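Local structure of PKS_KS domain-containing protein (Photorhabdus luminescens subsp. laumondii, 6SMO) at residues D196-A201 with M213-S218; P250-R255 with I395-P400; T325-S330 with P417-L422. The protein probably acts as a 3-oxoacyl-[acyl-carrier-protein] synthase (a ketosynthase of the thiolase-like superfamily), and holds a pentaketo-dodecanal chain in a pocket. All coordinates share one frame; numbering follows the deposited sequence.

Contact 1: residues D196-A201 with M213-S218; sequences DALGIA and MLAGAS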
ATOM      1  N   ASP B 196      -8.403  -3.471   1.644  1.00 32.21           N
ATOM      2  CA  ASP B 196      -8.376  -2.019   1.972  1.00 32.42           C
ATOM      3  C   ASP B 196      -9.073  -1.233   0.853  1.00 32.03           C
ATOM      4  O   ASP B 196      -9.753  -0.237   1.175  1.00 32.16           O
ATOM      5  CB  ASP B 196      -6.945  -1.534   2.222  1.00 32.80           C
ATOM      6  CG  ASP B 196      -6.323  -2.085   3.495  1.00 33.19           C
ATOM      7  OD1 ASP B 196      -7.025  -2.806   4.232  1.00 33.67           O
ATOM      8  OD2 ASP B 196      -5.140  -1.785   3.745  1.00 33.96           O
ATOM      9  N   ALA B 197      -8.917  -1.668  -0.402  1.00 31.63           N
ATOM     10  CA  ALA B 197      -9.601  -1.105  -1.591  1.00 31.49           C
ATOM     11  C   ALA B 197     -11.108  -1.367  -1.488  1.00 31.69           C
ATOM     12  O   ALA B 197     -11.890  -0.443  -1.786  1.00 31.88           O
ATOM     13  CB  ALA B 197      -9.021  -1.693  -2.853  1.00 31.09           C
ATOM     14  N   LEU B 198     -11.494  -2.583  -1.086  1.00 31.85           N
ATOM     15  CA  LEU B 198     -12.905  -2.975  -0.822  1.00 32.04           C
ATOM     16  C   LEU B 198     -13.437  -2.177   0.376  1.00 32.31           C
ATOM     17  O   LEU B 198     -14.618  -1.779   0.341  1.00 32.39           O
ATOM     18  CB  LEU B 198     -12.978  -4.483  -0.559  1.00 32.00           C
ATOM     19  CG  LEU B 198     -12.689  -5.380  -1.763  1.00 32.10           C
ATOM     20  CD1 LEU B 198     -12.412  -6.808  -1.322  1.00 32.20           C
ATOM     21  CD2 LEU B 198     -13.839  -5.346  -2.757  1.00 32.37           C
ATOM     22  N   GLY B 199     -12.587  -1.954   1.386  1.00 32.14           N
ATOM     23  CA  GLY B 199     -12.912  -1.201   2.613  1.00 32.76           C
ATOM     24  C   GLY B 199     -13.268   0.248   2.325  1.00 33.33           C
ATOM     25  O   GLY B 199     -14.320   0.702   2.817  1.00 33.85           O
ATOM     26  N   ILE B 200     -12.426   0.956   1.563  1.00 33.61           N
ATOM     27  CA  ILE B 200     -12.626   2.395   1.210  1.00 33.87           C
ATOM     28  C   ILE B 200     -13.803   2.510   0.230  1.00 33.92           C
ATOM     29  O   ILE B 200     -14.529   3.518   0.308  1.00 33.32           O
ATOM     30  CB  ILE B 200     -11.331   3.033   0.660  1.00 34.34           C
ATOM     31  CG1 ILE B 200     -11.367   4.561   0.772  1.00 34.85           C
ATOM     32  CG2 ILE B 200     -11.039   2.582  -0.766  1.00 34.25           C
ATOM     33  CD1 ILE B 200     -10.006   5.214   0.722  1.00 35.14           C
ATOM     34  N   ALA B 201     -13.978   1.513  -0.647  1.00 34.06           N
ATOM     35  CA  ALA B 201     -15.104   1.401  -1.606  1.00 34.56           C
ATOM     36  C   ALA B 201     -16.424   1.247  -0.842  1.00 35.17           C
ATOM     37  O   ALA B 201     -17.418   1.878  -1.249  1.00 34.96           O
ATOM     38  CB  ALA B 201     -14.873   0.239  -2.542  1.00 34.23           C
ATOM     39  N   MET B 213     -19.404   1.352  -7.325  1.00 34.08           N
ATOM     40  CA  MET B 213     -17.948   1.392  -7.018  1.00 33.41           C
ATOM     41  C   MET B 213     -17.268   0.119  -7.540  1.00 32.55           C
ATOM     42  O   MET B 213     -17.639  -0.982  -7.088  1.00 31.86           O
ATOM     43  CB  MET B 213     -17.713   1.524  -5.508  1.00 33.43           C
ATOM     44  CG  MET B 213     -16.395   2.187  -5.157  1.00 33.35           C
ATOM     45  SD  MET B 213     -16.448   3.987  -5.328  1.00 33.80           S
ATOM     46  CE  MET B 213     -14.720   4.389  -5.068  1.00 33.73           C
ATOM     47  N   LEU B 214     -16.314   0.275  -8.463  1.00 32.23           N
ATOM     48  CA  LEU B 214     -15.455  -0.822  -8.987  1.00 31.88           C
ATOM     49  C   LEU B 214     -14.230  -0.957  -8.075  1.00 31.79           C
ATOM     50  O   LEU B 214     -13.368  -0.057  -8.105  1.00 31.81           O
ATOM     51  CB  LEU B 214     -15.056  -0.504 -10.433  1.00 31.40           C
ATOM     52  CG  LEU B 214     -14.427  -1.658 -11.213  1.00 31.30           C
ATOM     53  CD1 LEU B 214     -14.840  -1.617 -12.677  1.00 31.43           C
ATOM     54  CD2 LEU B 214     -12.910  -1.647 -11.088  1.00 31.15           C
ATOM     55  N   ALA B 215     -14.170  -2.036  -7.287  1.00 31.87           N
ATOM     56  CA  ALA B 215     -13.139  -2.280  -6.252  1.00 31.91           C
ATOM     57  C   ALA B 215     -12.435  -3.616  -6.515  1.00 31.83           C
ATOM     58  O   ALA B 215     -13.026  -4.475  -7.197  1.00 32.24           O
ATOM     59  CB  ALA B 215     -13.778  -2.253  -4.885  1.00 32.25           C
ATOM     60  N   GLY B 216     -11.216  -3.772  -5.988  1.00 31.52           N
ATOM     61  CA  GLY B 216     -10.415  -5.009  -6.087  1.00 31.55           C
ATOM     62  C   GLY B 216      -8.922  -4.725  -6.071  1.00 31.38           C
ATOM     63  O   GLY B 216      -8.516  -3.714  -5.464  1.00 31.21           O
ATOM     64  N   ALA B 217      -8.131  -5.593  -6.713  1.00 31.47           N
ATOM     65  CA  ALA B 217      -6.657  -5.478  -6.814  1.00 31.61           C
ATOM     66  C   ALA B 217      -6.132  -6.307  -7.994  1.00 31.87           C
ATOM     67  O   ALA B 217      -6.730  -7.358  -8.298  1.00 31.29           O
ATOM     68  CB  ALA B 217      -6.021  -5.907  -5.516  1.00 31.48           C
ATOM     69  N   SER B 218      -5.014  -5.866  -8.564  1.00 32.34           N
ATOM     70  CA  SER B 218      -4.286  -6.533  -9.670  1.00 33.01           C
ATOM     71  C   SER B 218      -2.814  -6.659  -9.284  1.00 34.14           C
ATOM     72  O   SER B 218      -2.304  -5.717  -8.730  1.00 33.89           O
ATOM     73  CB  SER B 218      -4.436  -5.769 -10.936  1.00 32.87           C
ATOM     74  OG  SER B 218      -3.851  -6.456 -12.013  1.00 32.73           O
TER
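Ala201 and Ala215 meet methyl to methyl, their CB atoms 3.6 Å apart, and show how closely a helix can lie on a strand when little more than alanine separates them. The same Ala201 CB also packs on Met213 CG at 3.6 Å. Met213 directs that methylene at the helix because CG is anti to its backbone N (chi1 -154°), and the chain bends at chi2 only beyond this point of contact. On the other flank of Ala215, the CD2 branch of Leu198 reaches Ala215 CB at 3.8 Å, though the side chain does not set out toward the strand. Ala197 CB rests on the carbonyl oxygen of Gly216, 3.3 Å from Gly216 O.

These small residues let the two axes approach to 6.7 Å while running nearly antiparallel, at 168°. The strand is held in place by its neighbours: Ala215 bonds through its backbone to Leu267 of strand 263-271, and Gly216 to Ala126 of strand 123-128. Behind the helix, Asp196 binds Tyr289, Ser433 and Thr189, and forms a salt bridge with Lys153 of the partner Ketoacyl_synth_N domain-containing protein. Leu198 and Ala217 also touch helix 372-388.

Helix 193-206 and strand 212-219 form the second half of a beta-alpha-beta crossover in the thiolase fold, where helices lie buried between two layers of sheet. Cys191, which lines the ligand pocket, comes just before this helix. Because the contact is made almost wholly by aliphatic groups, with one methyl set on a carbonyl oxygen, its cohesion comes mainly from dispersion and exclusion of water, with the strand's backbone polarity spent largely on its sheet partners.

Contact 2: residues P250-R255 with I395-P400; sequences PFSLER and INYQTP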
ATOM      1  N   PRO B 250      -1.240 -24.910   3.035  1.00 39.68           N
ATOM      2  CA  PRO B 250      -1.643 -24.169   4.232  1.00 39.76           C
ATOM      3  C   PRO B 250      -2.115 -25.062   5.391  1.00 40.07           C
ATOM      4  O   PRO B 250      -2.874 -25.985   5.146  1.00 40.13           O
ATOM      5  CB  PRO B 250      -2.811 -23.290   3.751  1.00 39.46           C
ATOM      6  CG  PRO B 250      -2.623 -23.199   2.253  1.00 39.38           C
ATOM      7  CD  PRO B 250      -2.036 -24.536   1.857  1.00 39.52           C
ATOM      8  N   PHE B 251      -1.637 -24.765   6.607  1.00 40.29           N
ATOM      9  CA  PHE B 251      -2.012 -25.409   7.898  1.00 40.04           C
ATOM     10  C   PHE B 251      -1.411 -26.819   8.007  1.00 40.72           C
ATOM     11  O   PHE B 251      -1.714 -27.509   9.002  1.00 40.89           O
ATOM     12  CB  PHE B 251      -3.534 -25.436   8.072  1.00 39.48           C
ATOM     13  CG  PHE B 251      -4.211 -24.105   7.869  1.00 39.13           C
ATOM     14  CD1 PHE B 251      -4.051 -23.080   8.790  1.00 39.12           C
ATOM     15  CD2 PHE B 251      -5.006 -23.873   6.755  1.00 38.74           C
ATOM     16  CE1 PHE B 251      -4.671 -21.854   8.602  1.00 39.04           C
ATOM     17  CE2 PHE B 251      -5.626 -22.647   6.570  1.00 38.50           C
ATOM     18  CZ  PHE B 251      -5.458 -21.640   7.493  1.00 38.74           C
ATOM     19  N   SER B 252      -0.576 -27.224   7.043  1.00 40.96           N
ATOM     20  CA  SER B 252       0.147 -28.523   7.036  1.00 41.94           C
ATOM     21  C   SER B 252       1.472 -28.369   7.792  1.00 42.48           C
ATOM     22  O   SER B 252       2.017 -27.248   7.809  1.00 41.95           O
ATOM     23  CB  SER B 252       0.376 -29.020   5.633  1.00 42.24           C
ATOM     24  OG  SER B 252      -0.857 -29.245   4.967  1.00 42.53           O
ATOM     25  N   LEU B 253       1.966 -29.464   8.377  1.00 42.97           N
ATOM     26  CA  LEU B 253       3.211 -29.503   9.194  1.00 43.44           C
ATOM     27  C   LEU B 253       4.442 -29.350   8.286  1.00 43.26           C
ATOM     28  O   LEU B 253       5.508 -28.972   8.811  1.00 43.49           O
ATOM     29  CB  LEU B 253       3.241 -30.822   9.974  1.00 44.19           C
ATOM     30  CG  LEU B 253       4.383 -30.999  10.978  1.00 45.00           C
ATOM     31  CD1 LEU B 253       4.501 -29.803  11.912  1.00 45.01           C
ATOM     32  CD2 LEU B 253       4.195 -32.277  11.782  1.00 45.29           C
ATOM     33  N   GLU B 254       4.298 -29.615   6.981  1.00 43.22           N
ATOM     34  CA  GLU B 254       5.408 -29.615   5.986  1.00 43.23           C
ATOM     35  C   GLU B 254       5.693 -28.199   5.463  1.00 41.97           C
ATOM     36  O   GLU B 254       6.786 -28.006   4.896  1.00 42.48           O
ATOM     37  CB  GLU B 254       5.080 -30.530   4.802  1.00 44.07           C
ATOM     38  CG  GLU B 254       5.179 -32.013   5.121  1.00 45.02           C
ATOM     39  CD  GLU B 254       3.927 -32.644   5.707  1.00 45.24           C
ATOM     40  OE1 GLU B 254       3.028 -31.895   6.143  1.00 45.09           O
ATOM     41  OE2 GLU B 254       3.852 -33.888   5.721  1.00 46.53           O
ATOM     42  N   ARG B 255       4.758 -27.253   5.627  1.00 40.60           N
ATOM     43  CA  ARG B 255       4.812 -25.898   5.005  1.00 40.14           C
ATOM     44  C   ARG B 255       6.111 -25.183   5.406  1.00 40.53           C
ATOM     45  O   ARG B 255       6.526 -25.325   6.574  1.00 40.68           O
ATOM     46  CB  ARG B 255       3.577 -25.078   5.392  1.00 39.29           C
ATOM     47  CG  ARG B 255       3.552 -24.589   6.834  1.00 38.95           C
ATOM     48  CD  ARG B 255       2.226 -23.930   7.167  1.00 38.67           C
ATOM     49  NE  ARG B 255       2.217 -23.305   8.485  1.00 38.52           N
ATOM     50  CZ  ARG B 255       1.968 -23.928   9.637  1.00 38.40           C
ATOM     51  NH1 ARG B 255       1.704 -25.225   9.664  1.00 38.14           N
ATOM     52  NH2 ARG B 255       1.987 -23.244  10.768  1.00 38.22           N
ATOM     53  N   ILE B 395      -6.309 -27.753  -0.407  1.00 37.16           N
ATOM     54  CA  ILE B 395      -5.666 -28.953  -1.024  1.00 37.91           C
ATOM     55  C   ILE B 395      -4.222 -29.072  -0.520  1.00 38.37           C
ATOM     56  O   ILE B 395      -3.737 -28.126   0.134  1.00 38.13           O
ATOM     57  CB  ILE B 395      -5.740 -28.917  -2.566  1.00 38.00           C
ATOM     58  CG1 ILE B 395      -4.916 -27.777  -3.174  1.00 37.92           C
ATOM     59  CG2 ILE B 395      -7.189 -28.872  -3.028  1.00 37.89           C
ATOM     60  CD1 ILE B 395      -4.521 -28.011  -4.615  1.00 37.98           C
ATOM     61  N   ASN B 396      -3.580 -30.207  -0.817  1.00 39.33           N
ATOM     62  CA  ASN B 396      -2.168 -30.522  -0.467  1.00 39.71           C
ATOM     63  C   ASN B 396      -2.020 -30.633   1.057  1.00 40.47           C
ATOM     64  O   ASN B 396      -0.902 -30.394   1.555  1.00 40.53           O
ATOM     65  CB  ASN B 396      -1.199 -29.489  -1.049  1.00 39.55           C
ATOM     66  CG  ASN B 396      -1.451 -29.198  -2.514  1.00 39.33           C
ATOM     67  OD1 ASN B 396      -1.864 -30.079  -3.266  1.00 39.18           O
ATOM     68  ND2 ASN B 396      -1.200 -27.967  -2.929  1.00 39.30           N
ATOM     69  N   TYR B 397      -3.096 -30.998   1.767  1.00 40.98           N
ATOM     70  CA  TYR B 397      -3.093 -31.208   3.239  1.00 41.89           C
ATOM     71  C   TYR B 397      -2.480 -32.581   3.537  1.00 43.35           C
ATOM     72  O   TYR B 397      -3.167 -33.606   3.348  1.00 43.96           O
ATOM     73  CB  TYR B 397      -4.497 -31.071   3.833  1.00 41.10           C
ATOM     74  CG  TYR B 397      -4.509 -30.957   5.336  1.00 40.81           C
ATOM     75  CD1 TYR B 397      -4.315 -29.734   5.959  1.00 40.42           C
ATOM     76  CD2 TYR B 397      -4.689 -32.071   6.141  1.00 40.83           C
ATOM     77  CE1 TYR B 397      -4.315 -29.617   7.340  1.00 40.39           C
ATOM     78  CE2 TYR B 397      -4.691 -31.972   7.523  1.00 40.79           C
ATOM     79  CZ  TYR B 397      -4.503 -30.741   8.126  1.00 40.49           C
ATOM     80  OH  TYR B 397      -4.505 -30.633   9.487  1.00 40.83           O
ATOM     81  N   GLN B 398      -1.219 -32.588   3.980  1.00 45.30           N
ATOM     82  CA  GLN B 398      -0.410 -33.811   4.229  1.00 46.21           C
ATOM     83  C   GLN B 398      -0.529 -34.180   5.714  1.00 47.43           C
ATOM     84  O   GLN B 398      -1.609 -34.666   6.106  1.00 47.50           O
ATOM     85  CB  GLN B 398       1.026 -33.579   3.750  1.00 46.58           C
ATOM     86  CG  GLN B 398       1.137 -33.371   2.245  1.00 46.46           C
ATOM     87  CD  GLN B 398       2.442 -32.726   1.846  1.00 46.61           C
ATOM     88  OE1 GLN B 398       3.515 -33.111   2.306  1.00 46.82           O
ATOM     89  NE2 GLN B 398       2.359 -31.731   0.977  1.00 46.53           N
ATOM     90  N   THR B 399       0.521 -33.946   6.511  1.00 48.00           N
ATOM     91  CA  THR B 399       0.566 -34.263   7.964  1.00 48.78           C
ATOM     92  C   THR B 399      -0.112 -33.134   8.738  1.00 48.80           C
ATOM     93  O   THR B 399       0.226 -31.968   8.547  1.00 49.06           O
ATOM     94  CB  THR B 399       2.006 -34.481   8.447  1.00 49.01           C
ATOM     95  OG1 THR B 399       2.664 -35.351   7.526  1.00 49.65           O
ATOM     96  CG2 THR B 399       2.078 -35.073   9.837  1.00 49.40           C
ATOM     97  N   PRO B 400      -1.087 -33.438   9.628  1.00 49.42           N
ATOM     98  CA  PRO B 400      -1.741 -32.406  10.432  1.00 49.29           C
ATOM     99  C   PRO B 400      -0.802 -31.828  11.504  1.00 49.73           C
ATOM    100  O   PRO B 400      -0.166 -32.600  12.199  1.00 49.45           O
ATOM    101  CB  PRO B 400      -2.930 -33.137  11.072  1.00 49.42           C
ATOM    102  CG  PRO B 400      -2.495 -34.587  11.125  1.00 49.42           C
ATOM    103  CD  PRO B 400      -1.616 -34.784   9.905  1.00 49.35           C
TER
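Glu254 and Thr399 cross at about a right angle, and the carboxylate of the first meets the second at two points. Glu254 OE2 takes the hydroxyl of Thr399 OG1 at 2.6 Å, approached on its syn side but 26° out of the carboxylate plane. Glu254 OE1 receives Thr399 N at 3.3 Å through its syn lone pair. A bend at chi2 (87°) folds the glutamate chain back and so brings its carboxylate to the N-H and hydroxyl of Thr399. Gln398 crosses Glu254 at a slant, its OE1 beside Glu254 CG, with amide and carboxylate planes 51° apart; no bond joins them.

Next to this pair, Leu253 N donates to Thr399 O at 3.1 Å, nearly along the C=O axis, while Leu253 CD2 and Thr399 CG2 touch at 4.0 Å. The Tyr397 ring attends to the other end of the loop. Its CD1 lies 3.6 Å from Ser252 OG, which approaches obliquely, whereas Pro250 O sits at the ring edge, near its plane. Phe251 sends its own ring away, to stack on Tyr408.

The 250-255 loop makes a type I turn from Ser252 to Arg255. Arg255 steadies it: NH1 reaches Ser252 O at 2.8 Å from above the carbonyl plane and also forms a salt bridge with Asp401, the residue after Pro400 in the second loop. Two irregular loops of the ketosynthase domain are thus joined near its surface, with the Pro250 side chain about 13 Å from the bound ligand. Since both carboxylate oxygens of Glu254 act as acceptors toward one threonine, the glutamate is probably ionised, and its charge, shared by OE1 and OE2, would be stabilised by a backbone N-H and a hydroxyl.

Contact 3: residues T325-S330 with P417-L422; sequences TVNYIS and PIKTAL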
ATOM      1  N   THR B 325     -22.974 -15.892  14.848  1.00 41.86           N
ATOM      2  CA  THR B 325     -23.558 -16.157  13.503  1.00 41.31           C
ATOM      3  C   THR B 325     -22.460 -16.514  12.493  1.00 39.75           C
ATOM      4  O   THR B 325     -22.816 -16.996  11.398  1.00 38.90           O
ATOM      5  CB  THR B 325     -24.379 -14.962  13.005  1.00 41.79           C
ATOM      6  OG1 THR B 325     -23.585 -13.785  13.155  1.00 42.27           O
ATOM      7  CG2 THR B 325     -25.690 -14.799  13.742  1.00 42.50           C
ATOM      8  N   VAL B 326     -21.186 -16.289  12.834  1.00 38.76           N
ATOM      9  CA  VAL B 326     -20.015 -16.589  11.952  1.00 38.30           C
ATOM     10  C   VAL B 326     -19.828 -18.111  11.897  1.00 38.50           C
ATOM     11  O   VAL B 326     -19.463 -18.692  12.939  1.00 40.02           O
ATOM     12  CB  VAL B 326     -18.732 -15.883  12.437  1.00 37.77           C
ATOM     13  CG1 VAL B 326     -17.533 -16.229  11.568  1.00 37.42           C
ATOM     14  CG2 VAL B 326     -18.908 -14.374  12.519  1.00 37.86           C
ATOM     15  N   ASN B 327     -20.065 -18.722  10.729  1.00 37.81           N
ATOM     16  CA  ASN B 327     -19.970 -20.194  10.519  1.00 37.50           C
ATOM     17  C   ASN B 327     -19.098 -20.512   9.293  1.00 37.46           C
ATOM     18  O   ASN B 327     -19.191 -21.648   8.795  1.00 37.59           O
ATOM     19  CB  ASN B 327     -21.359 -20.832  10.409  1.00 37.38           C
ATOM     20  CG  ASN B 327     -22.101 -20.463   9.140  1.00 37.05           C
ATOM     21  OD1 ASN B 327     -21.856 -19.416   8.544  1.00 36.94           O
ATOM     22  ND2 ASN B 327     -23.018 -21.320   8.719  1.00 36.91           N
ATOM     23  N   TYR B 328     -18.268 -19.566   8.838  1.00 37.16           N
ATOM     24  CA  TYR B 328     -17.273 -19.777   7.752  1.00 36.80           C
ATOM     25  C   TYR B 328     -16.251 -18.633   7.738  1.00 36.33           C
ATOM     26  O   TYR B 328     -16.645 -17.469   7.939  1.00 37.33           O
ATOM     27  CB  TYR B 328     -17.957 -19.903   6.389  1.00 36.76           C
ATOM     28  CG  TYR B 328     -16.990 -19.904   5.232  1.00 37.02           C
ATOM     29  CD1 TYR B 328     -16.117 -20.962   5.035  1.00 37.00           C
ATOM     30  CD2 TYR B 328     -16.914 -18.831   4.358  1.00 37.04           C
ATOM     31  CE1 TYR B 328     -15.208 -20.966   3.989  1.00 36.91           C
ATOM     32  CE2 TYR B 328     -16.012 -18.821   3.306  1.00 36.85           C
ATOM     33  CZ  TYR B 328     -15.156 -19.890   3.120  1.00 36.84           C
ATOM     34  OH  TYR B 328     -14.267 -19.878   2.085  1.00 36.70           O
ATOM     35  N   ILE B 329     -14.978 -18.969   7.500  1.00 35.51           N
ATOM     36  CA  ILE B 329     -13.828 -18.015   7.462  1.00 34.63           C
ATOM     37  C   ILE B 329     -12.971 -18.324   6.227  1.00 34.30           C
ATOM     38  O   ILE B 329     -12.481 -19.464   6.121  1.00 33.74           O
ATOM     39  CB  ILE B 329     -13.005 -18.093   8.767  1.00 34.52           C
ATOM     40  CG1 ILE B 329     -13.844 -17.748  10.001  1.00 34.59           C
ATOM     41  CG2 ILE B 329     -11.761 -17.220   8.681  1.00 34.19           C
ATOM     42  CD1 ILE B 329     -13.290 -18.290  11.297  1.00 34.89           C
ATOM     43  N   SER B 330     -12.807 -17.346   5.330  1.00 34.00           N
ATOM     44  CA  SER B 330     -11.855 -17.377   4.188  1.00 34.13           C
ATOM     45  C   SER B 330     -10.512 -16.794   4.646  1.00 34.44           C
ATOM     46  O   SER B 330     -10.279 -15.592   4.421  1.00 35.49           O
ATOM     47  CB  SER B 330     -12.400 -16.632   2.995  1.00 33.76           C
ATOM     48  OG  SER B 330     -11.443 -16.586   1.946  1.00 33.63           O
ATOM     49  N   PRO B 417     -24.178 -24.346   4.344  1.00 38.05           N
ATOM     50  CA  PRO B 417     -25.019 -23.152   4.381  1.00 38.40           C
ATOM     51  C   PRO B 417     -24.322 -22.012   5.139  1.00 38.60           C
ATOM     52  O   PRO B 417     -24.331 -22.024   6.357  1.00 39.14           O
ATOM     53  CB  PRO B 417     -26.290 -23.637   5.093  1.00 38.46           C
ATOM     54  CG  PRO B 417     -25.824 -24.767   5.998  1.00 38.41           C
ATOM     55  CD  PRO B 417     -24.547 -25.315   5.389  1.00 38.19           C
ATOM     56  N   ILE B 418     -23.730 -21.071   4.397  1.00 38.97           N
ATOM     57  CA  ILE B 418     -22.966 -19.911   4.945  1.00 39.08           C
ATOM     58  C   ILE B 418     -23.962 -18.795   5.279  1.00 39.86           C
ATOM     59  O   ILE B 418     -24.692 -18.366   4.363  1.00 40.21           O
ATOM     60  CB  ILE B 418     -21.882 -19.433   3.953  1.00 38.73           C
ATOM     61  CG1 ILE B 418     -20.957 -20.574   3.518  1.00 38.52           C
ATOM     62  CG2 ILE B 418     -21.093 -18.268   4.535  1.00 38.40           C
ATOM     63  CD1 ILE B 418     -20.219 -20.308   2.225  1.00 38.22           C
ATOM     64  N   LYS B 419     -23.987 -18.355   6.542  1.00 40.13           N
ATOM     65  CA  LYS B 419     -24.783 -17.189   7.018  1.00 40.27           C
ATOM     66  C   LYS B 419     -23.882 -15.948   7.000  1.00 38.94           C
ATOM     67  O   LYS B 419     -24.030 -15.128   6.071  1.00 38.71           O
ATOM     68  CB  LYS B 419     -25.366 -17.456   8.412  1.00 41.56           C
ATOM     69  CG  LYS B 419     -26.794 -17.986   8.428  1.00 43.24           C
ATOM     70  CD  LYS B 419     -26.940 -19.391   7.885  1.00 44.44           C
ATOM     71  CE  LYS B 419     -28.384 -19.831   7.779  1.00 45.64           C
ATOM     72  NZ  LYS B 419     -28.499 -21.223   7.283  1.00 46.32           N
ATOM     73  N   THR B 420     -22.979 -15.835   7.980  1.00 37.59           N
ATOM     74  CA  THR B 420     -22.009 -14.718   8.136  1.00 36.57           C
ATOM     75  C   THR B 420     -20.597 -15.250   7.875  1.00 35.58           C
ATOM     76  O   THR B 420     -20.174 -16.169   8.601  1.00 35.17           O
ATOM     77  CB  THR B 420     -22.122 -14.079   9.526  1.00 36.74           C
ATOM     78  OG1 THR B 420     -23.488 -13.724   9.743  1.00 36.89           O
ATOM     79  CG2 THR B 420     -21.249 -12.854   9.687  1.00 36.81           C
ATOM     80  N   ALA B 421     -19.905 -14.687   6.880  1.00 35.03           N
ATOM     81  CA  ALA B 421     -18.549 -15.098   6.443  1.00 34.55           C
ATOM     82  C   ALA B 421     -17.519 -14.051   6.877  1.00 34.09           C
ATOM     83  O   ALA B 421     -17.821 -12.845   6.784  1.00 33.70           O
ATOM     84  CB  ALA B 421     -18.533 -15.300   4.948  1.00 34.52           C
ATOM     85  N   LEU B 422     -16.350 -14.509   7.337  1.00 34.04           N
ATOM     86  CA  LEU B 422     -15.160 -13.669   7.644  1.00 34.11           C
ATOM     87  C   LEU B 422     -14.118 -13.861   6.537  1.00 33.85           C
ATOM     88  O   LEU B 422     -14.085 -14.953   5.938  1.00 33.94           O
ATOM     89  CB  LEU B 422     -14.590 -14.067   9.009  1.00 34.52           C
ATOM     90  CG  LEU B 422     -14.939 -13.145  10.177  1.00 34.79           C
ATOM     91  CD1 LEU B 422     -16.440 -12.911  10.275  1.00 35.26           C
ATOM     92  CD2 LEU B 422     -14.406 -13.715  11.481  1.00 35.08           C
TER
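Val326 and Thr420 open a pair of parallel strands, 326-330 and 420-427, towards one end of the large mixed sheet in the C-terminal half of the thiolase fold. Leu422 N donates to Tyr328 O at 3.0 Å, and Leu422 O then accepts Ser330 N at 2.8 Å. Leu422 thus bonds to the residues flanking Ile329, as parallel strands require.

The side chains divide between the two sides of the sheet. On one, Leu422 lies next to Ile329, CB to Ile329 CG1, the two chains side by side and pointing the same way. The side chains of Leu422 and Val326 cross at about a right angle, and Leu422 CD1 meets both Val326 methyls, CG2 at 3.6 Å. Helix 306-319 covers this side, Leu316 touching Val326 and Ile312 touching Leu422. On the other side stand Tyr328 and Ala421. With CG anti to the backbone N (chi1 171°), the tyrosine ring brings CD2 to 3.9 Å from Ala421 CB, which lies at the ring edge, near its plane. Ile418 CG2 packs on Tyr328 CB at 4.0 Å, and helix 372-388 lies over this group. Tyr328 OH is bonded to Asn361 of the neighbouring strand 360-361.

Asn327 extends the contact to residues 417-419, ahead of strand 420-427. Its CG sits between backbone N and carbonyl carbon (chi1 69°), a position that turns the amide across to them. There it serves as both acceptor and donor to the backbone, while Asn327 N makes a weak bond to Thr420 O. OD1 of Asn327 accepts Lys419 N at 3.1 Å with an N-H...O angle of 163°, and ND2 of the same amide gives a hydrogen to Pro417 O at 2.8 Å, close to the amide plane.

In the fold
Contacts 1 and 3 belong to the same mixed sheet, about 21 Å apart between centres, but use it differently: contact 1 lays a helix against a strand through small aliphatic groups, whereas contact 3 joins two neighbouring strands by backbone bonds, a side-chain amide and apolar side chains on both sides of the sheet. Both are mainly buried, contact 1 wholly so and nearer the middle of the chain. Contact 2 is partly exposed, holds no regular element, and lies on the opposite side of the chain's centre from contact 1; its chief bonds are polar, centred on a carboxylate. Contacts 2 and 3 come within about 7 Å at their nearest atoms without touching, and their segments alternate along the chain.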